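Local coordinates for HMG box-containing protein 1 (Homo sapiens, PDB 3QVE) that represses transcription by binding promoters of target genes, and takes part in control of the cell cycle and the Wnt pathway, at residues His10-Leu13 / Lys14-Leu18. Numbering follows the deposited sequence.
Sequences HCFL and KGTRL. With EDO (1,2-ethanediol), chain F.
T16 turns back on L13 through two hydrogen bonds to a single acceptor, and these close a type II beta turn running from L13 to T16. The backbone N of T16 donates to L13 O at 3.1 Å, the bond that closes the turn, while its hydroxyl OG1 donates to the same L13 O at 2.7 Å. Both donors sit about 20° off the carbonyl plane. A threonine suits this corner because its two branches divide the work: OG1, beside its own backbone N (chi1 -54°), reaches the carbonyl, whereas CG2, anti to that N, is turned to the ring of F12. There CG2 lies 3.8 Å from F12 CD1, approaching obliquely, and the two side chains cross at roughly a right angle. At the other ortho carbon, F12 CD2, L18 CD2 comes to 4.4 Å, a looser apolar touch, and C11 SG covers one face, 3.8 Å above the ring centre. A flat apolar ring fits this buried place, and L18 is apolar for the same interior, packing on V91. The middle of the turn holds K14 and G15. G15 has a positive phi (99°), where a beta carbon would press on the carbonyl oxygen of K14, so glycine fits. K14 extends outward from the exposed corner, as a long charged chain can, and its NZ forms a salt bridge with E32 of helix 31-37. L13, by contrast, buries its apolar side chain on T7 and P98, and its backbone N is hydrogen-bonded to H97 NE2. Within this AXH domain the turn leads the loop at 10-13 into strand 17-20, between strands 29-30 and 89-94 of the antiparallel sheet; F12 packs on L89 and V91 of strand 89-94, L59 of strand 59-69 and F99 of strand 98-101, joining the two sheets.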
loop_
_atom_site.group_PDB
_atom_site.type_symbol
_atom_site.label_atom_id
_atom_site.label_comp_id
_atom_site.label_asym_id
_atom_site.label_seq_id
_atom_site.Cartn_x
_atom_site.Cartn_y
_atom_site.Cartn_z
ATOM N N HIS A 10 0.584 -5.959 -5.283
ATOM C CA HIS A 10 1.684 -5.058 -4.929
ATOM C C HIS A 10 2.034 -5.338 -3.460
ATOM O O HIS A 10 2.057 -6.499 -3.073
ATOM C CB HIS A 10 1.299 -3.605 -5.176
ATOM C CG HIS A 10 2.446 -2.645 -5.228
ATOM N ND1 HIS A 10 3.083 -2.150 -4.098
ATOM C CD2 HIS A 10 3.044 -2.049 -6.289
ATOM C CE1 HIS A 10 4.017 -1.301 -4.472
ATOM N NE2 HIS A 10 4.009 -1.217 -5.792
ATOM N N CYS A 11 2.253 -4.316 -2.630
ATOM C CA CYS A 11 2.561 -4.536 -1.202
ATOM C C CYS A 11 1.309 -4.617 -0.314
ATOM O O CYS A 11 1.417 -4.680 0.895
ATOM C CB CYS A 11 3.415 -3.377 -0.685
ATOM S SG CYS A 11 2.594 -1.784 -0.601
ATOM N N PHE A 12 0.121 -4.596 -0.905
ATOM C CA PHE A 12 -1.138 -4.434 -0.164
ATOM C C PHE A 12 -1.767 -5.718 0.371
ATOM O O PHE A 12 -1.923 -6.722 -0.339
ATOM C CB PHE A 12 -2.128 -3.595 -0.988
ATOM C CG PHE A 12 -1.591 -2.228 -1.271
ATOM C CD1 PHE A 12 -1.472 -1.300 -0.246
ATOM C CD2 PHE A 12 -1.178 -1.880 -2.532
ATOM C CE1 PHE A 12 -0.947 -0.091 -0.479
ATOM C CE2 PHE A 12 -0.696 -0.645 -2.801
ATOM C CZ PHE A 12 -0.543 0.255 -1.781
ATOM N N LEU A 13 -2.138 -5.665 1.653
ATOM C CA LEU A 13 -2.741 -6.795 2.344
ATOM C C LEU A 13 -4.263 -6.844 2.156
ATOM O O LEU A 13 -4.920 -5.857 1.746
ATOM C CB LEU A 13 -2.394 -6.731 3.836
ATOM C CG LEU A 13 -0.899 -6.675 4.185
ATOM C CD1 LEU A 13 -0.622 -6.917 5.662
ATOM C CD2 LEU A 13 -0.107 -7.613 3.370
ATOM N N LYS A 14 -4.808 -8.013 2.495
ATOM C CA LYS A 14 -6.229 -8.260 2.479
ATOM C C LYS A 14 -6.962 -7.166 3.240
ATOM O O LYS A 14 -6.522 -6.740 4.322
ATOM C CB LYS A 14 -6.485 -9.597 3.136
ATOM C CG LYS A 14 -7.978 -9.975 3.282
ATOM C CD LYS A 14 -8.080 -11.402 3.738
ATOM C CE LYS A 14 -9.533 -11.838 3.950
ATOM N NZ LYS A 14 -10.311 -11.864 2.691
ATOM N N GLY A 15 -8.049 -6.675 2.660
ATOM C CA GLY A 15 -8.859 -5.638 3.314
ATOM C C GLY A 15 -8.549 -4.258 2.780
ATOM O O GLY A 15 -9.295 -3.318 3.041
ATOM N N THR A 16 -7.471 -4.126 2.022
ATOM C CA THR A 16 -7.143 -2.857 1.362
ATOM C C THR A 16 -8.126 -2.587 0.225
ATOM O O THR A 16 -8.572 -3.514 -0.466
ATOM C CB THR A 16 -5.675 -2.858 0.818
ATOM O OG1 THR A 16 -4.763 -3.194 1.881
ATOM C CG2 THR A 16 -5.285 -1.481 0.242
ATOM N N ARG A 17 -8.444 -1.305 0.034
ATOM C CA ARG A 17 -9.297 -0.832 -1.053
ATOM C C ARG A 17 -8.463 0.141 -1.867
ATOM O O ARG A 17 -7.694 0.946 -1.303
ATOM C CB ARG A 17 -10.585 -0.152 -0.492
ATOM C CG ARG A 17 -11.443 -1.097 0.339
ATOM C CD ARG A 17 -12.744 -0.509 0.890
ATOM N NE ARG A 17 -13.627 -0.091 -0.187
ATOM C CZ ARG A 17 -14.252 -0.926 -1.009
ATOM N NH1 ARG A 17 -14.080 -2.242 -0.909
ATOM N NH2 ARG A 17 -15.050 -0.437 -1.937
ATOM N N LEU A 18 -8.626 0.066 -3.186
ATOM C CA LEU A 18 -7.806 0.801 -4.139
ATOM C C LEU A 18 -8.655 1.797 -4.920
ATOM O O LEU A 18 -9.792 1.500 -5.282
ATOM C CB LEU A 18 -7.239 -0.162 -5.169
ATOM C CG LEU A 18 -6.403 -1.301 -4.574
ATOM C CD1 LEU A 18 -5.930 -2.158 -5.723
ATOM C CD2 LEU A 18 -5.239 -0.772 -3.679
HETATM C C1 EDO F . -13.432 4.099 0.491
HETATM O O1 EDO F . -13.990 2.830 0.122
HETATM C C2 EDO F . -14.504 5.041 1.034
HETATM O O2 EDO F . -13.996 6.376 0.939
#